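PDB 2WU0: phytase from Klebsiella pneumoniae, which belongs to the histidine acid phosphatase family and probably removes phosphate groups from phytate (inositol hexakisphosphate), starting at the 3-position. Local coordinates for residues D128-T133 against V400-P405; A165-L170 against L241-T246; Q159-L164 against D186-V191; W14-V19 against Q73-L78. The protein carries 4 engineered substitutions. All coordinates share one frame; numbering follows the deposited sequence.

Contact 1 (D128-T133 against V400-P405)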
# COMPACT_ATOMS: atom_id res chain seq x y z
N ASP A 128 -4.39 1.92 15.92
CA ASP A 128 -5.73 1.75 15.37
C ASP A 128 -5.94 0.26 15.19
O ASP A 128 -5.11 -0.41 14.59
CB ASP A 128 -5.86 2.47 14.03
CG ASP A 128 -7.28 2.42 13.47
OD1 ASP A 128 -7.86 1.31 13.41
OD2 ASP A 128 -7.78 3.50 13.07
N PRO A 129 -7.04 -0.27 15.72
CA PRO A 129 -7.22 -1.73 15.61
C PRO A 129 -7.26 -2.27 14.18
O PRO A 129 -6.97 -3.44 13.98
CB PRO A 129 -8.54 -1.99 16.35
CG PRO A 129 -9.20 -0.67 16.53
CD PRO A 129 -8.15 0.39 16.44
N LEU A 130 -7.58 -1.43 13.19
CA LEU A 130 -7.50 -1.83 11.78
C LEU A 130 -6.05 -1.88 11.22
O LEU A 130 -5.81 -2.53 10.20
CB LEU A 130 -8.35 -0.90 10.89
CG LEU A 130 -9.90 -0.93 11.02
CD1 LEU A 130 -10.51 0.25 10.32
CD2 LEU A 130 -10.53 -2.19 10.48
N PHE A 131 -5.09 -1.21 11.86
CA PHE A 131 -3.81 -0.95 11.21
C PHE A 131 -2.60 -1.39 12.02
O PHE A 131 -1.74 -2.14 11.54
CB PHE A 131 -3.69 0.54 10.89
CG PHE A 131 -4.84 1.08 10.09
CD1 PHE A 131 -5.29 0.42 8.95
CD2 PHE A 131 -5.46 2.25 10.46
CE1 PHE A 131 -6.34 0.91 8.21
CE2 PHE A 131 -6.52 2.74 9.72
CZ PHE A 131 -6.95 2.07 8.59
N GLN A 132 -2.52 -0.91 13.25
CA GLN A 132 -1.48 -1.31 14.16
C GLN A 132 -2.00 -2.56 14.85
O GLN A 132 -2.17 -2.61 16.07
CB GLN A 132 -1.21 -0.18 15.15
CG GLN A 132 -0.43 1.00 14.54
CD GLN A 132 -1.22 1.85 13.54
OE1 GLN A 132 -2.41 2.10 13.72
NE2 GLN A 132 -0.55 2.30 12.48
N THR A 133 -2.27 -3.58 14.05
CA THR A 133 -2.97 -4.77 14.50
C THR A 133 -2.13 -5.64 15.45
O THR A 133 -2.66 -6.45 16.19
CB THR A 133 -3.44 -5.61 13.29
OG1 THR A 133 -2.33 -5.90 12.44
CG2 THR A 133 -4.49 -4.85 12.50
N VAL A 400 -15.07 -4.11 14.08
CA VAL A 400 -14.60 -2.80 14.48
C VAL A 400 -15.64 -1.75 14.14
O VAL A 400 -16.22 -1.78 13.06
CB VAL A 400 -13.25 -2.44 13.82
CG1 VAL A 400 -12.19 -3.48 14.19
CG2 VAL A 400 -13.42 -2.34 12.32
N ALA A 401 -15.91 -0.85 15.09
CA ALA A 401 -16.79 0.29 14.82
C ALA A 401 -16.02 1.16 13.84
O ALA A 401 -14.94 1.64 14.17
CB ALA A 401 -17.11 1.04 16.11
N MET A 402 -16.54 1.33 12.63
CA MET A 402 -15.80 2.05 11.59
C MET A 402 -15.76 3.55 11.87
O MET A 402 -14.75 4.21 11.61
CB MET A 402 -16.39 1.77 10.20
CG MET A 402 -15.66 2.46 9.04
SD MET A 402 -13.94 1.96 8.87
CE MET A 402 -14.12 0.19 8.56
N VAL A 403 -16.84 4.09 12.41
CA VAL A 403 -16.83 5.48 12.83
C VAL A 403 -16.10 5.57 14.16
O VAL A 403 -16.55 5.03 15.17
CB VAL A 403 -18.26 6.07 12.90
CG1 VAL A 403 -18.24 7.46 13.51
CG2 VAL A 403 -18.87 6.10 11.49
N LEU A 404 -14.95 6.23 14.15
CA LEU A 404 -14.20 6.53 15.37
C LEU A 404 -14.90 7.63 16.14
O LEU A 404 -15.73 8.34 15.58
CB LEU A 404 -12.79 7.00 15.01
CG LEU A 404 -11.84 5.97 14.41
CD1 LEU A 404 -10.79 6.68 13.59
CD2 LEU A 404 -11.21 5.11 15.50
N PRO A 405 -14.57 7.80 17.43
CA PRO A 405 -15.05 8.96 18.20
C PRO A 405 -14.32 10.27 17.85
O PRO A 405 -13.37 10.25 17.07
CB PRO A 405 -14.78 8.56 19.65
CG PRO A 405 -13.65 7.57 19.57
CD PRO A 405 -13.74 6.88 18.25
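Leu130 packs against Val400 and Met402, bringing the 128-133 loop up to the C-terminal tail. Residues 128-130 form an Asx turn: Asp128 OD1 accepts the backbone N-H of Leu130 at 2.8 Å, on the anti side of the carboxylate and 15° out of its plane. Leu130, at the end of the turn, points its side chain at the tail. Its two methyls then split the work. CD2 lies 3.4 Å from Val400 CG2, while CD1 lies 4.0 Å from Met402 CE. Met402 starts with CG anti to its backbone N (chi1 -179°) and bends at both following bonds, which brings its thioether end back across Leu130 at about a right angle. This is the close-packed side, where Leu130 and Met402 are buried; helix 256-274 covers it through Ala269, which touches both of them, and strand 284-289 adds Leu285 and Leu287 against Met402.

Toward the partly exposed side the fit slackens. Pro129 CB comes only within 4.5 Å of Val400 CG1, and Leu404 CD1 stays 4.4 Å from Asp128 OD2, a methyl beside a carboxylate oxygen that is bonded elsewhere. Here Arg94 of strand 91-95 bridges the two segments: its NH2 forms a salt bridge with Asp128 OD1, and its NH1 bonds the backbone oxygens of Ala401 and Met402. Further along, Gln132 touches His290, the histidine of the family's His-Asp sequence. Gln132 also closes the loop on itself, its OE1 receiving Asp128 N at 3.0 Å in the carbonyl plane, on a lone pair.

Contact 2 (A165-L170 against L241-T246)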
# COMPACT_ATOMS: atom_id res chain seq x y z
N ALA A 165 20.83 -12.44 -7.25
CA ALA A 165 22.22 -11.94 -7.37
C ALA A 165 22.38 -10.69 -8.25
O ALA A 165 23.02 -9.72 -7.84
CB ALA A 165 23.17 -13.06 -7.86
N PRO A 166 21.82 -10.71 -9.48
CA PRO A 166 21.91 -9.55 -10.37
C PRO A 166 21.30 -8.29 -9.78
O PRO A 166 21.89 -7.21 -9.89
CB PRO A 166 21.13 -9.99 -11.61
CG PRO A 166 21.23 -11.49 -11.60
CD PRO A 166 21.11 -11.83 -10.14
N THR A 167 20.13 -8.43 -9.18
CA THR A 167 19.45 -7.31 -8.52
C THR A 167 20.25 -6.83 -7.29
O THR A 167 20.38 -5.61 -7.07
CB THR A 167 18.02 -7.70 -8.11
OG1 THR A 167 17.34 -8.27 -9.23
CG2 THR A 167 17.26 -6.49 -7.62
N ILE A 168 20.78 -7.77 -6.51
CA ILE A 168 21.65 -7.46 -5.39
C ILE A 168 22.88 -6.68 -5.86
O ILE A 168 23.34 -5.75 -5.19
CB ILE A 168 22.11 -8.74 -4.63
CG1 ILE A 168 20.90 -9.42 -3.96
CG2 ILE A 168 23.19 -8.40 -3.59
CD1 ILE A 168 21.22 -10.74 -3.27
N GLN A 169 23.38 -7.02 -7.04
CA GLN A 169 24.53 -6.32 -7.57
C GLN A 169 24.18 -4.89 -7.99
O GLN A 169 24.94 -3.96 -7.71
CB GLN A 169 25.16 -7.12 -8.72
CG GLN A 169 26.50 -6.56 -9.20
CD GLN A 169 27.53 -6.36 -8.08
OE1 GLN A 169 27.59 -7.14 -7.12
NE2 GLN A 169 28.36 -5.31 -8.21
N LEU A 170 23.04 -4.71 -8.65
CA LEU A 170 22.60 -3.36 -9.07
C LEU A 170 22.41 -2.45 -7.85
O LEU A 170 22.80 -1.28 -7.86
CB LEU A 170 21.31 -3.42 -9.91
CG LEU A 170 21.43 -4.12 -11.27
CD1 LEU A 170 20.04 -4.57 -11.78
CD2 LEU A 170 22.16 -3.23 -12.28
N LEU A 241 15.64 -2.69 -9.25
CA LEU A 241 15.91 -2.97 -7.82
C LEU A 241 14.69 -3.50 -7.04
O LEU A 241 14.84 -4.09 -5.97
CB LEU A 241 16.39 -1.68 -7.12
CG LEU A 241 17.65 -1.07 -7.73
CD1 LEU A 241 17.91 0.31 -7.18
CD2 LEU A 241 18.83 -1.99 -7.49
N LEU A 242 13.49 -3.30 -7.58
CA LEU A 242 12.27 -3.61 -6.85
C LEU A 242 12.02 -5.09 -6.53
O LEU A 242 11.27 -5.39 -5.59
CB LEU A 242 11.06 -3.06 -7.58
CG LEU A 242 11.00 -1.54 -7.71
CD1 LEU A 242 9.74 -1.19 -8.51
CD2 LEU A 242 11.03 -0.86 -6.33
N PRO A 243 12.60 -6.02 -7.32
CA PRO A 243 12.47 -7.43 -6.94
C PRO A 243 13.00 -7.80 -5.55
O PRO A 243 12.52 -8.76 -4.97
CB PRO A 243 13.22 -8.18 -8.04
CG PRO A 243 13.12 -7.26 -9.23
CD PRO A 243 13.30 -5.89 -8.61
N LEU A 244 13.96 -7.05 -5.01
CA LEU A 244 14.35 -7.26 -3.60
C LEU A 244 13.23 -6.88 -2.64
O LEU A 244 12.99 -7.55 -1.64
CB LEU A 244 15.62 -6.50 -3.25
CG LEU A 244 16.91 -7.11 -3.82
CD1 LEU A 244 17.93 -6.02 -4.11
CD2 LEU A 244 17.47 -8.17 -2.87
N LEU A 245 12.52 -5.80 -2.95
CA LEU A 245 11.37 -5.38 -2.15
C LEU A 245 10.25 -6.43 -2.26
O LEU A 245 9.64 -6.80 -1.26
CB LEU A 245 10.91 -3.99 -2.62
CG LEU A 245 9.83 -3.20 -1.87
CD1 LEU A 245 10.19 -3.00 -0.40
CD2 LEU A 245 9.61 -1.88 -2.59
N THR A 246 10.01 -6.94 -3.46
CA THR A 246 9.03 -7.99 -3.64
C THR A 246 9.44 -9.20 -2.82
O THR A 246 8.62 -9.78 -2.10
CB THR A 246 8.86 -8.37 -5.13
OG1 THR A 246 8.28 -7.26 -5.83
CG2 THR A 246 7.95 -9.59 -5.31
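Thr246 OG1 is gripped by Ser311 OG and Arg312 O, and so ties down helix 235-250 close to the place where its Leu241, Pro243 and Leu244 meet Thr167, Ile168 and Leu170 of helix 165-175. The two short helical segments pass 8.6 Å apart at a signed crossing angle of -115°. Their CA atoms come nearest at Thr167 and Leu241.

Thr167 reaches across with its methyl. At a chi1 of -50° the hydroxyl lies beside the backbone N, and CG2 is the branch that faces the other helix, 3.6 Å from Leu244 CD1, 3.8 Å from Leu241 CA and 4.1 Å from Pro243 CD. It thus sits directly on a backbone carbon and against the proline ring, at a kink in the helix, where Pro243 has no N-H to donate and Leu244 N bonds Leu241 O, three residues back. Leu244 in turn straddles two residues: the Thr167 and Leu244 side chains slide past each other in opposite directions, Leu244 CD1 on Thr167 CG2, while CD2 sits 3.8 Å from Ile168 CG1, with those side chains roughly perpendicular. At the other end, Leu241 CD2 presses on the backbone of helix 165-175, 3.6 Å from Leu170 C and 3.7 Å from Leu170 CB.

Leu171, the next residue of helix 165-175, extends the layer onto Leu241 and Leu244; Leu214 of helix 204-219 also touches Leu241, and Ile168 passes on to Phe185 and Trp189. The crossing therefore belongs to the mainly alpha-helical part of the phosphatase. Methyl and methylene groups carry it, so between these segments the attraction is probably dispersion and burial of apolar surface, without the directionality of a polar bond.

Contact 3 (Q159-L164 against D186-V191)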
# COMPACT_ATOMS: atom_id res chain seq x y z
N GLN A 159 19.38 -20.21 -2.00
CA GLN A 159 18.90 -20.33 -3.37
C GLN A 159 18.14 -19.05 -3.76
O GLN A 159 18.22 -18.59 -4.90
CB GLN A 159 18.05 -21.61 -3.52
CG GLN A 159 17.63 -21.96 -4.95
CD GLN A 159 16.46 -21.11 -5.45
OE1 GLN A 159 15.52 -20.82 -4.69
NE2 GLN A 159 16.53 -20.70 -6.71
N ARG A 160 17.41 -18.47 -2.81
CA ARG A 160 16.70 -17.22 -3.07
C ARG A 160 17.65 -16.04 -3.30
O ARG A 160 17.35 -15.15 -4.09
CB ARG A 160 15.75 -16.89 -1.91
CG ARG A 160 14.47 -17.67 -1.95
CD ARG A 160 13.61 -17.40 -0.72
NE ARG A 160 12.27 -17.96 -0.90
CZ ARG A 160 11.23 -17.29 -1.40
NH1 ARG A 160 11.36 -16.03 -1.79
NH2 ARG A 160 10.06 -17.89 -1.51
N ARG A 161 18.78 -16.05 -2.59
CA ARG A 161 19.78 -14.98 -2.68
C ARG A 161 20.52 -15.05 -4.01
O ARG A 161 20.78 -14.02 -4.65
CB ARG A 161 20.78 -15.09 -1.53
CG ARG A 161 21.73 -13.91 -1.37
CD ARG A 161 22.97 -14.37 -0.64
NE ARG A 161 23.83 -13.29 -0.13
CZ ARG A 161 24.91 -13.50 0.64
NH1 ARG A 161 25.27 -14.74 0.99
NH2 ARG A 161 25.64 -12.46 1.08
N GLN A 162 20.83 -16.27 -4.42
CA GLN A 162 21.48 -16.50 -5.68
C GLN A 162 20.58 -16.04 -6.83
O GLN A 162 21.05 -15.40 -7.76
CB GLN A 162 21.84 -18.00 -5.82
CG GLN A 162 22.65 -18.37 -7.08
CD GLN A 162 23.79 -17.38 -7.39
OE1 GLN A 162 24.45 -16.87 -6.47
NE2 GLN A 162 24.01 -17.10 -8.67
N ALA A 163 19.28 -16.34 -6.74
CA ALA A 163 18.35 -15.97 -7.80
C ALA A 163 18.28 -14.46 -7.97
O ALA A 163 18.12 -13.97 -9.09
CB ALA A 163 16.97 -16.53 -7.54
N LEU A 164 18.42 -13.72 -6.88
CA LEU A 164 18.39 -12.27 -6.93
C LEU A 164 19.78 -11.62 -7.07
O LEU A 164 19.89 -10.40 -7.02
CB LEU A 164 17.67 -11.74 -5.69
CG LEU A 164 16.15 -11.93 -5.72
CD1 LEU A 164 15.59 -11.95 -4.32
CD2 LEU A 164 15.51 -10.85 -6.54
N ASP A 186 27.34 -8.82 2.50
CA ASP A 186 28.23 -9.91 2.88
C ASP A 186 27.56 -10.92 3.79
O ASP A 186 28.13 -11.98 4.05
CB ASP A 186 29.47 -9.36 3.61
CG ASP A 186 30.29 -8.41 2.74
OD1 ASP A 186 30.52 -8.73 1.55
OD2 ASP A 186 30.72 -7.36 3.26
N THR A 187 26.36 -10.60 4.29
CA THR A 187 25.70 -11.45 5.28
C THR A 187 24.66 -12.37 4.62
O THR A 187 23.72 -11.88 4.01
CB THR A 187 25.04 -10.62 6.39
OG1 THR A 187 24.31 -9.54 5.80
CG2 THR A 187 26.12 -10.07 7.38
N PRO A 188 24.85 -13.70 4.75
CA PRO A 188 23.89 -14.66 4.18
C PRO A 188 22.51 -14.51 4.81
O PRO A 188 22.39 -13.96 5.90
CB PRO A 188 24.50 -16.03 4.53
CG PRO A 188 25.94 -15.76 4.85
CD PRO A 188 25.97 -14.39 5.44
N TRP A 189 21.50 -15.01 4.11
CA TRP A 189 20.10 -14.70 4.45
C TRP A 189 19.49 -15.73 5.38
O TRP A 189 19.25 -16.86 4.99
CB TRP A 189 19.27 -14.61 3.17
CG TRP A 189 19.57 -13.41 2.35
CD1 TRP A 189 20.53 -12.47 2.58
CD2 TRP A 189 18.92 -13.04 1.14
NE1 TRP A 189 20.51 -11.53 1.59
CE2 TRP A 189 19.53 -11.85 0.69
CE3 TRP A 189 17.88 -13.58 0.39
CZ2 TRP A 189 19.14 -11.21 -0.46
CZ3 TRP A 189 17.49 -12.94 -0.76
CH2 TRP A 189 18.11 -11.76 -1.18
N ARG A 190 19.23 -15.32 6.62
CA ARG A 190 18.59 -16.20 7.59
C ARG A 190 17.31 -15.57 8.08
O ARG A 190 17.20 -14.34 8.15
CB ARG A 190 19.47 -16.41 8.81
CG ARG A 190 20.91 -16.78 8.53
CD ARG A 190 21.60 -17.14 9.84
NE ARG A 190 23.04 -16.99 9.72
CZ ARG A 190 23.85 -17.79 9.02
NH1 ARG A 190 23.37 -18.83 8.33
NH2 ARG A 190 25.16 -17.54 9.00
N VAL A 191 16.35 -16.40 8.46
CA VAL A 191 15.21 -15.90 9.20
C VAL A 191 15.67 -15.63 10.62
O VAL A 191 16.35 -16.45 11.23
CB VAL A 191 14.04 -16.88 9.22
CG1 VAL A 191 12.87 -16.26 9.96
CG2 VAL A 191 13.63 -17.22 7.80
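Arg161 lies across the indole of Trp189 with its aliphatic part. CG is 3.8 Å from the centroid of the six-membered ring and 17° off its normal, a CH-pi contact over the face. CB rides beside it, 3.8 Å from Trp189 CE3, and even the backbone joins in, with Arg161 CA 3.6 Å from Trp189 CZ3. A chi1 of -171° sets CG beside the carbonyl carbon, and the chain stays extended to NE, which carries the guanidinium beyond the indole with its plane turned 33° from the ring. There it meets the approaching loop: Thr187 O lies over one face, 3.6 Å from Arg161 NH2, with Pro188 CA over the same face, 3.5 Å from Arg161 NH1, and a weak bond from NH2 to Phe185 O may help orient the group. Leu164 comes to the indole from the edge, CD1 to Trp189 CH2 at 4.0 Å, the side chains nearly perpendicular.

In the fold, this pins the end of helix 157-163, at its junction with helix 165-175, to the loop that runs into the small antiparallel hairpin of strands 191-193 and 199-201. Ser202 OG bonds Pro188 O and Arg190 N, which places the Trp189 backbone between two fixed points, while Ile201 of the hairpin and Leu244 pack against the indole.

Further out, Asp186 OD1, at 6.2 Å from Arg161 NH2, can offer no more than a distant charge. Arg160 ties helix 157-163 to its neighbours, NE to Ala154 O at the end of helix 143-154 and NH1 in a salt bridge with Glu247 OE2 of helix 235-250.

Contact 4 (W14-V19 against Q73-L78)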
# COMPACT_ATOMS: atom_id res chain seq x y z
N TRP A 14 -24.68 1.22 -15.90
CA TRP A 14 -24.08 0.77 -14.65
C TRP A 14 -24.02 1.92 -13.66
O TRP A 14 -23.62 3.02 -14.01
CB TRP A 14 -22.67 0.22 -14.91
CG TRP A 14 -22.65 -0.99 -15.78
CD1 TRP A 14 -22.34 -1.04 -17.12
CD2 TRP A 14 -22.95 -2.33 -15.39
NE1 TRP A 14 -22.43 -2.34 -17.58
CE2 TRP A 14 -22.81 -3.14 -16.54
CE3 TRP A 14 -23.32 -2.92 -14.18
CZ2 TRP A 14 -23.03 -4.51 -16.50
CZ3 TRP A 14 -23.55 -4.27 -14.14
CH2 TRP A 14 -23.41 -5.06 -15.30
N GLN A 15 -24.42 1.65 -12.42
CA GLN A 15 -24.39 2.67 -11.37
C GLN A 15 -23.48 2.24 -10.24
O GLN A 15 -23.69 1.21 -9.61
CB GLN A 15 -25.80 3.01 -10.85
CG GLN A 15 -25.86 4.17 -9.79
CD GLN A 15 -25.31 5.56 -10.28
OE1 GLN A 15 -25.89 6.21 -11.18
NE2 GLN A 15 -24.22 6.01 -9.65
N LEU A 16 -22.45 3.04 -10.01
CA LEU A 16 -21.57 2.90 -8.87
C LEU A 16 -22.32 3.29 -7.60
O LEU A 16 -22.86 4.38 -7.51
CB LEU A 16 -20.35 3.81 -9.05
CG LEU A 16 -19.34 3.83 -7.92
CD1 LEU A 16 -18.86 2.40 -7.64
CD2 LEU A 16 -18.21 4.80 -8.27
N GLU A 17 -22.31 2.38 -6.63
CA GLU A 17 -23.06 2.55 -5.39
C GLU A 17 -22.20 2.91 -4.18
O GLU A 17 -22.61 3.70 -3.35
CB GLU A 17 -23.79 1.26 -5.07
CG GLU A 17 -24.86 0.91 -6.07
CD GLU A 17 -25.84 -0.09 -5.51
OE1 GLU A 17 -25.46 -1.25 -5.35
OE2 GLU A 17 -26.99 0.29 -5.23
N LYS A 18 -21.02 2.30 -4.08
CA LYS A 18 -20.18 2.38 -2.88
C LYS A 18 -18.71 2.19 -3.27
O LYS A 18 -18.37 1.28 -4.04
CB LYS A 18 -20.56 1.25 -1.91
CG LYS A 18 -20.59 1.64 -0.44
CD LYS A 18 -19.25 2.10 0.11
CE LYS A 18 -19.31 2.47 1.59
NZ LYS A 18 -20.31 1.69 2.37
N VAL A 19 -17.85 3.06 -2.75
CA VAL A 19 -16.43 2.84 -2.84
C VAL A 19 -15.88 2.56 -1.43
O VAL A 19 -16.24 3.24 -0.46
CB VAL A 19 -15.72 4.06 -3.45
CG1 VAL A 19 -14.18 3.88 -3.37
CG2 VAL A 19 -16.18 4.24 -4.88
N GLN A 73 -13.19 13.99 -9.17
CA GLN A 73 -13.84 14.26 -10.45
C GLN A 73 -14.47 13.00 -11.01
O GLN A 73 -15.63 13.01 -11.45
CB GLN A 73 -12.84 14.83 -11.45
CG GLN A 73 -12.48 16.27 -11.18
CD GLN A 73 -11.30 16.78 -12.04
OE1 GLN A 73 -10.66 17.79 -11.70
NE2 GLN A 73 -11.02 16.08 -13.14
N HIS A 74 -13.71 11.91 -10.99
CA HIS A 74 -14.18 10.62 -11.49
C HIS A 74 -15.48 10.24 -10.80
O HIS A 74 -16.48 10.00 -11.47
CB HIS A 74 -13.11 9.55 -11.25
CG HIS A 74 -13.44 8.22 -11.84
ND1 HIS A 74 -13.68 8.03 -13.19
CD2 HIS A 74 -13.58 7.00 -11.26
CE1 HIS A 74 -13.96 6.76 -13.41
NE2 HIS A 74 -13.90 6.11 -12.26
N TYR A 75 -15.49 10.24 -9.47
CA TYR A 75 -16.64 9.77 -8.70
C TYR A 75 -17.88 10.70 -8.70
O TYR A 75 -19.01 10.23 -8.50
CB TYR A 75 -16.22 9.41 -7.28
CG TYR A 75 -15.39 8.14 -7.22
CD1 TYR A 75 -15.64 7.08 -8.08
CD2 TYR A 75 -14.37 7.99 -6.28
CE1 TYR A 75 -14.89 5.91 -8.03
CE2 TYR A 75 -13.61 6.81 -6.22
CZ TYR A 75 -13.88 5.78 -7.10
OH TYR A 75 -13.18 4.59 -7.09
N ARG A 76 -17.67 12.00 -8.93
CA ARG A 76 -18.78 12.92 -9.19
C ARG A 76 -19.42 12.66 -10.57
O ARG A 76 -20.63 12.53 -10.71
CB ARG A 76 -18.32 14.38 -9.06
CG ARG A 76 -18.34 14.91 -7.64
CD ARG A 76 -18.09 16.39 -7.57
NE ARG A 76 -16.70 16.72 -7.90
CZ ARG A 76 -15.67 16.55 -7.07
NH1 ARG A 76 -15.84 16.06 -5.85
NH2 ARG A 76 -14.45 16.88 -7.49
N GLN A 77 -18.57 12.54 -11.58
CA GLN A 77 -19.01 12.19 -12.92
C GLN A 77 -19.83 10.88 -12.88
O GLN A 77 -20.86 10.80 -13.54
CB GLN A 77 -17.80 12.11 -13.85
CG GLN A 77 -18.10 11.86 -15.33
CD GLN A 77 -17.82 10.43 -15.76
OE1 GLN A 77 -16.82 9.82 -15.35
NE2 GLN A 77 -18.72 9.87 -16.58
N LEU A 78 -19.41 9.91 -12.07
CA LEU A 78 -20.14 8.64 -11.97
C LEU A 78 -21.36 8.69 -11.05
O LEU A 78 -22.04 7.67 -10.89
CB LEU A 78 -19.21 7.51 -11.52
CG LEU A 78 -18.23 6.97 -12.56
CD1 LEU A 78 -17.40 5.85 -11.95
CD2 LEU A 78 -18.98 6.48 -13.79
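Gln15 NE2 donates to Leu78 O at 3.0 Å, the one hydrogen bond between segment 14-19 and segment 73-78. The oxygen is met in its carbonyl plane, but the bond is bent: the N-H...O angle is 137° and the acceptor lies out of the amide plane. The amide's second bond is the straighter. NE2 also gives to Leu16 O at 3.0 Å, almost linear at 178° and in the amide plane, so this local bond probably sets the rotation of the group. The bend at chi2 is what folds the Gln15 end round toward the helix, although its CB leaves the strand in the other direction.

The CH-pi contact comes from Val19. Its CG2 lies over one face of the Tyr75 ring, 3.9 Å from the centroid and displaced toward the rim, with Tyr75 CZ the nearest ring atom at 3.5 Å. Tyr75 OH, beyond the ring, is bonded to Glu324 OE2 of the neighbouring strand.

Apolar packing is Leu16's share. Its CD2 reaches Tyr75 CD1 at 3.4 Å and Leu78 CD1 at 3.9 Å, fitting between Tyr75 of the helix and Leu78 just past its end. Leu80 closes the layer by touching both Leu16 and Val19.

Leu16 and Val19, three residues apart, can both face the helix because Glu17 and Lys18 form a classic beta bulge opposite Arg325. Helix 58-77 thus packs on the sheet within the beta-alpha-beta crossover from strand 14-24 to strand 91-95, the two strands flanking 284-289, in the alpha/beta core of a histidine acid phosphatase.

From the N terminus, contact 4 is the first to close: strand 14-24 leaves and helix 58-77 returns to it, before the others open. Contact 1 then starts its long loop at 128-133 and completes it only at 400-405, so that the tail comes back to the sheet region. Contacts 3 and 2 are both nested inside that loop, and they cross: 159-164 and 165-170 open in turn, 186-191 closes contact 3, and 241-246 closes contact 2. Those two touch, with centres about 11 Å apart, and join helices 157-163, 165-175 and 235-250 with the loop before strand 191-193. Contact 4 lies on the other side of the chain's centre, its centre about 39 Å from that of contact 2.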